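Long-range contacts in replication initiation and membrane attachment protein (Geobacillus stearothermophilus 10, PDB 5WTN), which forms a tetramer and acts as a bacterial primosome component, probably helping to load the replication machinery and to attach the replication origin to the membrane: residues 15-20 against 104-109; 20-25 against 109-114; 27-32 against 142-147. All blocks are in the same frame, centred on the assembly; numbering follows the deposited sequence.

Contact 1: residues 15-20 against 104-109; sequences TVQSRG and LFLYEL
Thr15 lays its CG2 methyl against the Leu106 side chain, 3.6 Å from Leu106 CG, the two groups running side by side. Gln17 crosses the same leucine at about a right angle. Its amide end touches a methyl of that leucine, with Gln17 OE1 3.6 Å from Leu106 CD2. Beneath these side chains the strands run parallel. Tyr107 N binds Thr15 O at 2.7 Å, and Leu109 N binds Gln17 O at 2.7 Å. Thr15 N and Gln17 N give the return bonds, to Phe105 O and Tyr107 O. On the other face, Val16 CG1 meets Leu109 CD1 at 4.1 Å, and helix 40-55 covers both residues. The Tyr107 ring also leaves from this face, and its hydroxyl is hydrogen-bonded to His63. Next along the chain, Ser18 OG donates to Leu109 O at 2.8 Å and accepts from Gly20 N, which makes an ST turn. Arg19 then folds back over the sheet to Glu108. Arg19 NE meets Glu108 OE2 at 2.8 Å in a salt bridge. The carboxylate is met on its syn side, 33° out of its plane, while OE2 lies in the guanidinium plane. The two planes are 44° apart. Glu108 reaches this place with CG opposite the backbone N (chi1 159°) and a bend at chi2. A leucine at Arg19 would probably leave the buried Glu108 carboxylate without its charge partner and lose the weak bond to Pro147 of the second subunit. That subunit also packs on Gln17, Leu106 and Glu108. The pair forms the centre of a four-stranded mixed sheet, ordered 61-62, 13-17, 104-109, 90-95. Its hairpin of strands 90-95 and 104-109 is consistent with the wing of a winged-helix domain, as in DnaD-family relatives.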
loop_
_atom_site.group_PDB
_atom_site.type_symbol
_atom_site.label_atom_id
_atom_site.label_comp_id
_atom_site.label_asym_id
_atom_site.label_seq_id
_atom_site.Cartn_x
_atom_site.Cartn_y
_atom_site.Cartn_z
ATOM N N THR A 15 -14.740 -7.905 18.915
ATOM C CA THR A 15 -14.055 -8.416 17.749
ATOM C C THR A 15 -14.038 -7.286 16.728
ATOM O O THR A 15 -14.926 -6.430 16.744
ATOM C CB THR A 15 -14.763 -9.643 17.182
ATOM O OG1 THR A 15 -14.086 -10.049 15.991
ATOM C CG2 THR A 15 -16.213 -9.331 16.833
ATOM N N VAL A 16 -13.022 -7.260 15.867
ATOM C CA VAL A 16 -12.970 -6.305 14.760
ATOM C C VAL A 16 -13.197 -7.010 13.436
ATOM O O VAL A 16 -12.517 -7.989 13.121
ATOM C CB VAL A 16 -11.608 -5.645 14.643
ATOM C CG1 VAL A 16 -11.674 -4.495 13.622
ATOM C CG2 VAL A 16 -11.131 -5.175 15.977
ATOM N N GLN A 17 -14.116 -6.489 12.633
ATOM C CA GLN A 17 -14.388 -7.076 11.315
ATOM C C GLN A 17 -14.553 -6.047 10.189
ATOM O O GLN A 17 -14.783 -4.847 10.436
ATOM C CB GLN A 17 -15.593 -8.029 11.410
ATOM C CG GLN A 17 -15.240 -9.284 12.195
ATOM C CD GLN A 17 -16.407 -10.165 12.528
ATOM O OE1 GLN A 17 -16.652 -10.450 13.702
ATOM N NE2 GLN A 17 -17.118 -10.639 11.511
ATOM N N SER A 18 -14.397 -6.495 8.948
ATOM C CA SER A 18 -14.694 -5.615 7.823
ATOM C C SER A 18 -15.047 -6.410 6.600
ATOM O O SER A 18 -14.473 -7.478 6.385
ATOM C CB SER A 18 -13.494 -4.719 7.510
ATOM O OG SER A 18 -13.898 -3.587 6.766
ATOM N N ARG A 19 -15.963 -5.895 5.780
ATOM C CA ARG A 19 -16.109 -6.454 4.441
ATOM C C ARG A 19 -15.348 -5.621 3.406
ATOM O O ARG A 19 -15.328 -5.942 2.210
ATOM C CB ARG A 19 -17.570 -6.763 4.044
ATOM C CG ARG A 19 -18.656 -5.911 4.699
ATOM C CD ARG A 19 -19.472 -6.678 5.755
ATOM N NE ARG A 19 -18.630 -7.194 6.838
ATOM C CZ ARG A 19 -18.380 -8.490 7.047
ATOM N NH1 ARG A 19 -18.931 -9.417 6.261
ATOM N NH2 ARG A 19 -17.594 -8.859 8.053
ATOM N N GLY A 20 -14.711 -4.556 3.878
ATOM C CA GLY A 20 -13.848 -3.752 3.031
ATOM C C GLY A 20 -12.377 -4.013 3.314
ATOM O O GLY A 20 -12.021 -4.657 4.305
ATOM N N LEU A 104 -20.463 -8.638 24.495
ATOM C CA LEU A 104 -19.615 -8.914 23.334
ATOM C C LEU A 104 -19.905 -7.937 22.177
ATOM O O LEU A 104 -20.975 -7.995 21.580
ATOM C CB LEU A 104 -19.805 -10.359 22.868
ATOM C CG LEU A 104 -19.096 -10.767 21.574
ATOM C CD1 LEU A 104 -17.596 -10.567 21.687
ATOM C CD2 LEU A 104 -19.423 -12.199 21.203
ATOM N N PHE A 105 -18.950 -7.065 21.861
ATOM C CA PHE A 105 -19.106 -6.097 20.769
ATOM C C PHE A 105 -18.532 -6.579 19.443
ATOM O O PHE A 105 -17.501 -7.250 19.415
ATOM C CB PHE A 105 -18.419 -4.785 21.120
ATOM C CG PHE A 105 -19.073 -4.061 22.229
ATOM C CD1 PHE A 105 -20.154 -3.241 21.985
ATOM C CD2 PHE A 105 -18.629 -4.216 23.535
ATOM C CE1 PHE A 105 -20.777 -2.564 23.015
ATOM C CE2 PHE A 105 -19.254 -3.545 24.577
ATOM C CZ PHE A 105 -20.330 -2.718 24.313
ATOM N N LEU A 106 -19.200 -6.230 18.350
ATOM C CA LEU A 106 -18.637 -6.416 17.023
ATOM C C LEU A 106 -18.304 -5.035 16.473
ATOM O O LEU A 106 -19.184 -4.202 16.291
ATOM C CB LEU A 106 -19.652 -7.113 16.123
ATOM C CG LEU A 106 -19.123 -8.086 15.068
ATOM C CD1 LEU A 106 -20.261 -8.888 14.459
ATOM C CD2 LEU A 106 -18.352 -7.327 14.007
ATOM N N TYR A 107 -17.028 -4.779 16.236
ATOM C CA TYR A 107 -16.616 -3.512 15.654
ATOM C C TYR A 107 -16.380 -3.714 14.182
ATOM O O TYR A 107 -15.395 -4.328 13.783
ATOM C CB TYR A 107 -15.326 -3.039 16.307
ATOM C CG TYR A 107 -15.534 -2.567 17.713
ATOM C CD1 TYR A 107 -16.671 -1.853 18.058
ATOM C CD2 TYR A 107 -14.619 -2.853 18.705
ATOM C CE1 TYR A 107 -16.886 -1.416 19.359
ATOM C CE2 TYR A 107 -14.823 -2.422 20.015
ATOM C CZ TYR A 107 -15.960 -1.704 20.338
ATOM O OH TYR A 107 -16.176 -1.271 21.629
ATOM N N GLU A 108 -17.287 -3.188 13.370
ATOM C CA GLU A 108 -17.230 -3.400 11.922
ATOM C C GLU A 108 -16.652 -2.153 11.247
ATOM O O GLU A 108 -17.288 -1.101 11.174
ATOM C CB GLU A 108 -18.626 -3.787 11.399
ATOM C CG GLU A 108 -18.902 -3.584 9.919
ATOM C CD GLU A 108 -18.282 -4.658 9.030
ATOM O OE1 GLU A 108 -17.681 -5.621 9.569
ATOM O OE2 GLU A 108 -18.396 -4.537 7.788
ATOM N N LEU A 109 -15.423 -2.270 10.771
ATOM C CA LEU A 109 -14.750 -1.112 10.198
ATOM C C LEU A 109 -15.262 -0.750 8.817
ATOM O O LEU A 109 -15.444 -1.606 7.954
ATOM C CB LEU A 109 -13.256 -1.364 10.113
ATOM C CG LEU A 109 -12.459 -1.030 11.351
ATOM C CD1 LEU A 109 -11.035 -1.336 11.051
ATOM C CD2 LEU A 109 -12.601 0.447 11.665
#

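Contact 2: residues 20-25 against 109-114; sequences GVLQEV and LRPPLA
Leu22 CD2 lies over one face of the Pro111 ring, 3.7 Å from Pro111 CG and 4.0 Å from Pro111 CA. Gly20 comes in at the CG end of the ring, with its CA 4.3 Å from Pro111 CG. The contact joins two connections of what is probably a winged-helix domain. One runs from strand 13-17 to helix 24-38, the other from strand 104-109 to helix 115-119. No hydrogen bond links them here, and the contact is apolar. Leu22 carries most of it. Its CG points away from the carbonyl carbon (chi1 -37°), and its two methyls fork, one to the proline and one to Leu109. Tyr46 and Trp50 of helix 40-55 close over Leu22, and Tyr46 also touches Leu109 and Pro112. The Tyr46 hydroxyl is hydrogen-bonded to Arg110 O, so the same residue also holds the Arg110 carbonyl. Each segment leads into a helix: Gln23 and Ala114 hold the N-cap positions. Nearby, Val21 and Gln23 pack on the second subunit, which places this crossing beside the tetramer interface. The two leucine side chains cross at about a right angle, with Leu22 CD1 3.5 Å from Leu109 CD1.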
loop_
_atom_site.group_PDB
_atom_site.type_symbol
_atom_site.label_atom_id
_atom_site.label_comp_id
_atom_site.label_asym_id
_atom_site.label_seq_id
_atom_site.Cartn_x
_atom_site.Cartn_y
_atom_site.Cartn_z
ATOM N N GLY A 20 -14.711 -4.556 3.878
ATOM C CA GLY A 20 -13.848 -3.752 3.031
ATOM C C GLY A 20 -12.377 -4.013 3.314
ATOM O O GLY A 20 -12.021 -4.657 4.305
ATOM N N VAL A 21 -11.512 -3.525 2.433
ATOM C CA VAL A 21 -10.089 -3.449 2.754
ATOM C C VAL A 21 -9.688 -1.981 2.758
ATOM O O VAL A 21 -10.064 -1.201 1.877
ATOM C CB VAL A 21 -9.194 -4.278 1.799
ATOM C CG1 VAL A 21 -7.706 -4.070 2.125
ATOM C CG2 VAL A 21 -9.549 -5.741 1.906
ATOM N N LEU A 22 -8.949 -1.603 3.779
ATOM C CA LEU A 22 -8.624 -0.216 3.981
ATOM C C LEU A 22 -7.277 -0.037 3.271
ATOM O O LEU A 22 -6.337 -0.778 3.550
ATOM C CB LEU A 22 -8.587 0.058 5.504
ATOM C CG LEU A 22 -9.693 -0.747 6.274
ATOM C CD1 LEU A 22 -9.621 -0.809 7.839
ATOM C CD2 LEU A 22 -11.104 -0.313 5.866
ATOM N N GLN A 23 -7.183 0.879 2.304
ATOM C CA GLN A 23 -5.919 1.048 1.569
ATOM C C GLN A 23 -5.257 2.419 1.724
ATOM O O GLN A 23 -5.851 3.356 2.245
ATOM C CB GLN A 23 -6.137 0.780 0.087
ATOM C CG GLN A 23 -6.019 -0.662 -0.307
ATOM C CD GLN A 23 -7.278 -1.165 -0.976
ATOM O OE1 GLN A 23 -7.450 -1.063 -2.210
ATOM N NE2 GLN A 23 -8.189 -1.703 -0.163
ATOM N N GLU A 24 -4.017 2.509 1.254
ATOM C CA GLU A 24 -3.237 3.736 1.334
ATOM C C GLU A 24 -4.099 4.978 1.136
ATOM O O GLU A 24 -4.150 5.849 2.005
ATOM C CB GLU A 24 -2.102 3.717 0.308
ATOM C CG GLU A 24 -1.023 4.757 0.557
ATOM C CD GLU A 24 0.377 4.185 0.439
ATOM O OE1 GLU A 24 0.509 3.015 0.023
ATOM O OE2 GLU A 24 1.344 4.905 0.765
ATOM N N VAL A 25 -4.768 5.064 -0.009
ATOM C CA VAL A 25 -5.581 6.251 -0.312
ATOM C C VAL A 25 -6.495 6.627 0.857
ATOM O O VAL A 25 -6.503 7.788 1.288
ATOM C CB VAL A 25 -6.447 6.077 -1.563
ATOM C CG1 VAL A 25 -7.446 7.246 -1.713
ATOM C CG2 VAL A 25 -5.570 5.958 -2.783
ATOM N N LEU A 109 -15.423 -2.270 10.771
ATOM C CA LEU A 109 -14.750 -1.112 10.198
ATOM C C LEU A 109 -15.262 -0.750 8.817
ATOM O O LEU A 109 -15.444 -1.606 7.954
ATOM C CB LEU A 109 -13.256 -1.364 10.113
ATOM C CG LEU A 109 -12.459 -1.030 11.351
ATOM C CD1 LEU A 109 -11.035 -1.336 11.051
ATOM C CD2 LEU A 109 -12.601 0.447 11.665
ATOM N N ARG A 110 -15.468 0.534 8.591
ATOM C CA ARG A 110 -15.885 0.995 7.279
ATOM C C ARG A 110 -14.810 1.893 6.678
ATOM O O ARG A 110 -14.154 2.662 7.374
ATOM C CB ARG A 110 -17.206 1.722 7.414
ATOM C CG ARG A 110 -18.285 0.865 8.075
ATOM C CD ARG A 110 -19.654 1.486 7.884
ATOM N NE ARG A 110 -19.834 1.888 6.487
ATOM C CZ ARG A 110 -20.592 1.242 5.603
ATOM N NH1 ARG A 110 -21.301 0.170 5.967
ATOM N NH2 ARG A 110 -20.648 1.687 4.354
ATOM N N PRO A 111 -14.595 1.774 5.366
ATOM C CA PRO A 111 -13.611 2.630 4.672
ATOM C C PRO A 111 -14.144 4.045 4.519
ATOM O O PRO A 111 -15.363 4.246 4.498
ATOM C CB PRO A 111 -13.478 1.960 3.308
ATOM C CG PRO A 111 -13.922 0.525 3.578
ATOM C CD PRO A 111 -15.038 0.643 4.536
ATOM N N PRO A 112 -13.249 5.028 4.430
ATOM C CA PRO A 112 -13.788 6.379 4.268
ATOM C C PRO A 112 -14.479 6.574 2.925
ATOM O O PRO A 112 -14.464 5.706 2.052
ATOM C CB PRO A 112 -12.546 7.278 4.373
ATOM C CG PRO A 112 -11.385 6.373 4.224
ATOM C CD PRO A 112 -11.798 5.009 4.647
ATOM N N LEU A 113 -15.082 7.732 2.750
ATOM C CA LEU A 113 -15.639 8.053 1.454
ATOM C C LEU A 113 -14.506 8.253 0.455
ATOM O O LEU A 113 -13.348 8.492 0.833
ATOM C CB LEU A 113 -16.479 9.312 1.537
ATOM C CG LEU A 113 -17.822 9.255 2.237
ATOM C CD1 LEU A 113 -18.389 10.675 2.330
ATOM C CD2 LEU A 113 -18.748 8.310 1.492
ATOM N N ALA A 114 -14.822 8.114 -0.828
ATOM C CA ALA A 114 -13.848 8.459 -1.861
ATOM C C ALA A 114 -13.827 9.971 -1.883
ATOM O O ALA A 114 -14.848 10.612 -1.641
ATOM C CB ALA A 114 -14.265 7.912 -3.182
#

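Contact 3: residues 27-32 against 142-147; sequences RKVLTL and NFFARP
Helix 24-38 faces the end of helix 134-143, with the CA atoms of Val29 and Phe144 8.7 Å apart and those of Leu32 and Phe143 10.0 Å apart. These spacings are bridged by side chains, and no hydrogen bond crosses. Phe144 is the first residue to leave the helical conformation, and its ring reaches back to the 27-32 part of helix 24-38. Val29 CG2 approaches this ring obliquely, 3.7 Å from Phe144 CE1. The backbone also takes part: Lys28 C lies at the edge of the same ring, 4.1 Å from Phe144 CZ. Phe143 leaves the last helical turn with CG opposite the backbone N (chi1 -179°), which carries its ring across to Leu32 and Lys28. The two aromatic rings also meet each other. Phe143 CD2 sits over the centre of one Phe144 face, 3.7 Å above its plane, and Phe144 CD2 lies at the edge of the Phe143 ring. Leu32 CD1 reaches both rings and comes within 4.2 Å of Phe143 CE2. The aliphatic chain of Lys28 runs to the edge of the Phe143 ring, its CD 4.3 Å from Phe143 CZ. Inside the helix, Arg27 O accepts from both Thr31 N and Thr31 OG1, the hydroxyl at 2.6 Å. This ties the Thr31 hydroxyl to the preceding turn. The arrangement is apolar packing of the end of helix 134-143 on helix 24-38, beside the interface with the third subunit in the tetramer. There Glu54 of the third subunit forms a salt bridge with Lys28 NZ, and its Leu55 touches Leu32 and Phe143. Within the chain, Pro115 at the start of helix 115-119 packs on both Val29 and Phe144. Phe144 and Arg146 form backbone hydrogen bonds with Ile192 and Asp190, so the chain around Asp190-Ile192 pairs with the residues just after helix 134-143.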
loop_
_atom_site.group_PDB
_atom_site.type_symbol
_atom_site.label_atom_id
_atom_site.label_comp_id
_atom_site.label_asym_id
_atom_site.label_seq_id
_atom_site.Cartn_x
_atom_site.Cartn_y
_atom_site.Cartn_z
ATOM N N ARG A 27 -6.020 6.090 3.848
ATOM C CA ARG A 27 -5.221 6.600 4.955
ATOM C C ARG A 27 -4.976 8.096 4.851
ATOM O O ARG A 27 -4.827 8.780 5.862
ATOM C CB ARG A 27 -3.877 5.882 5.052
ATOM C CG ARG A 27 -3.147 6.154 6.352
ATOM C CD ARG A 27 -1.663 6.029 6.161
ATOM N NE ARG A 27 -1.183 7.179 5.418
ATOM C CZ ARG A 27 -0.287 7.127 4.446
ATOM N NH1 ARG A 27 0.233 5.965 4.075
ATOM N NH2 ARG A 27 0.069 8.248 3.841
ATOM N N LYS A 28 -4.908 8.597 3.622
ATOM C CA LYS A 28 -4.683 10.018 3.390
ATOM C C LYS A 28 -5.978 10.786 3.607
ATOM O O LYS A 28 -5.990 11.857 4.213
ATOM C CB LYS A 28 -4.159 10.256 1.973
ATOM C CG LYS A 28 -2.978 9.378 1.593
ATOM C CD LYS A 28 -2.221 9.953 0.406
ATOM C CE LYS A 28 -1.435 8.876 -0.323
ATOM N NZ LYS A 28 -0.712 9.419 -1.505
ATOM N N VAL A 29 -7.072 10.221 3.107
ATOM C CA VAL A 29 -8.394 10.803 3.286
ATOM C C VAL A 29 -8.693 10.898 4.773
ATOM O O VAL A 29 -9.262 11.883 5.245
ATOM C CB VAL A 29 -9.483 9.960 2.599
ATOM C CG1 VAL A 29 -10.865 10.466 2.984
ATOM C CG2 VAL A 29 -9.300 9.983 1.090
ATOM N N LEU A 30 -8.298 9.865 5.510
ATOM C CA LEU A 30 -8.439 9.864 6.952
ATOM C C LEU A 30 -7.616 10.948 7.602
ATOM O O LEU A 30 -8.082 11.660 8.480
ATOM C CB LEU A 30 -8.019 8.525 7.519
ATOM C CG LEU A 30 -9.095 7.459 7.370
ATOM C CD1 LEU A 30 -8.423 6.105 7.477
ATOM C CD2 LEU A 30 -10.194 7.628 8.404
ATOM N N THR A 31 -6.383 11.088 7.162
ATOM C CA THR A 31 -5.514 12.036 7.807
ATOM C C THR A 31 -5.819 13.461 7.413
ATOM O O THR A 31 -5.689 14.356 8.248
ATOM C CB THR A 31 -4.067 11.742 7.510
ATOM O OG1 THR A 31 -3.833 10.339 7.683
ATOM C CG2 THR A 31 -3.172 12.532 8.452
ATOM N N LEU A 32 -6.163 13.680 6.141
ATOM C CA LEU A 32 -6.358 15.041 5.648
ATOM C C LEU A 32 -7.775 15.581 5.571
ATOM O O LEU A 32 -7.969 16.784 5.455
ATOM C CB LEU A 32 -5.686 15.205 4.296
ATOM C CG LEU A 32 -4.255 14.694 4.255
ATOM C CD1 LEU A 32 -3.717 14.894 2.863
ATOM C CD2 LEU A 32 -3.405 15.428 5.263
ATOM N N ASN A 142 -7.444 20.188 -4.475
ATOM C CA ASN A 142 -6.536 19.974 -5.598
ATOM C C ASN A 142 -5.752 18.686 -5.453
ATOM O O ASN A 142 -5.654 17.913 -6.400
ATOM C CB ASN A 142 -5.569 21.141 -5.767
ATOM C CG ASN A 142 -6.242 22.381 -6.328
ATOM O OD1 ASN A 142 -7.240 22.283 -7.051
ATOM N ND2 ASN A 142 -5.703 23.558 -5.992
ATOM N N PHE A 143 -5.205 18.466 -4.262
ATOM C CA PHE A 143 -4.445 17.269 -3.955
ATOM C C PHE A 143 -5.227 16.004 -4.292
ATOM O O PHE A 143 -4.658 15.008 -4.749
ATOM C CB PHE A 143 -4.097 17.285 -2.472
ATOM C CG PHE A 143 -3.294 16.107 -2.021
ATOM C CD1 PHE A 143 -1.918 16.156 -2.050
ATOM C CD2 PHE A 143 -3.918 14.946 -1.555
ATOM C CE1 PHE A 143 -1.155 15.064 -1.630
ATOM C CE2 PHE A 143 -3.163 13.849 -1.143
ATOM C CZ PHE A 143 -1.776 13.913 -1.180
ATOM N N PHE A 144 -6.533 16.043 -4.063
ATOM C CA PHE A 144 -7.400 14.898 -4.350
ATOM C C PHE A 144 -8.042 14.949 -5.744
ATOM O O PHE A 144 -8.981 14.208 -6.048
ATOM C CB PHE A 144 -8.447 14.702 -3.252
ATOM C CG PHE A 144 -7.875 14.193 -1.958
ATOM C CD1 PHE A 144 -7.539 12.849 -1.811
ATOM C CD2 PHE A 144 -7.680 15.051 -0.882
ATOM C CE1 PHE A 144 -7.014 12.363 -0.602
ATOM C CE2 PHE A 144 -7.153 14.576 0.326
ATOM C CZ PHE A 144 -6.818 13.226 0.466
ATOM N N ALA A 145 -7.584 15.879 -6.571
ATOM C CA ALA A 145 -8.146 16.008 -7.910
ATOM C C ALA A 145 -7.142 15.627 -8.991
ATOM O O ALA A 145 -5.927 15.655 -8.780
ATOM C CB ALA A 145 -8.679 17.414 -8.144
ATOM N N ARG A 146 -7.669 15.296 -10.167
ATOM C CA ARG A 146 -6.855 15.007 -11.342
ATOM C C ARG A 146 -7.450 15.715 -12.558
ATOM O O ARG A 146 -8.670 15.787 -12.703
ATOM C CB ARG A 146 -6.782 13.499 -11.589
ATOM C CG ARG A 146 -6.268 12.701 -10.403
ATOM C CD ARG A 146 -4.763 12.848 -10.248
ATOM N NE ARG A 146 -4.251 12.078 -9.119
ATOM C CZ ARG A 146 -4.134 10.753 -9.109
ATOM N NH1 ARG A 146 -4.493 10.046 -10.171
ATOM N NH2 ARG A 146 -3.658 10.136 -8.036
ATOM N N PRO A 147 -6.590 16.240 -13.426
ATOM C CA PRO A 147 -7.056 17.006 -14.597
ATOM C C PRO A 147 -8.070 16.222 -15.447
ATOM O O PRO A 147 -7.873 15.023 -15.691
ATOM C CB PRO A 147 -5.762 17.267 -15.388
ATOM C CG PRO A 147 -4.754 16.260 -14.863
ATOM C CD PRO A 147 -5.122 16.064 -13.418
#

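In the fold
All three contacts are mostly buried, but their chemistry differs. Contact 1 is a sheet pairing, rich in backbone hydrogen bonds and closed by a salt bridge. Contact 2 follows directly from it, sharing Gly20 and Leu109, and swaps these bonds for apolar touches between connecting loops. Contact 3 is aromatic and aliphatic, between the middle of helix 24-38 and the end of helix 134-143, its centre about 26 Å from that of contact 1. Contacts 2 and 3 both use helix 24-38 and touch where Pro112 packs on Val29 and Leu30. Contact 2 lies nearest the chain centre, its own centre about 11 Å from that of the chain. Each contact touches the second subunit, and contacts 2 and 3 also meet the third.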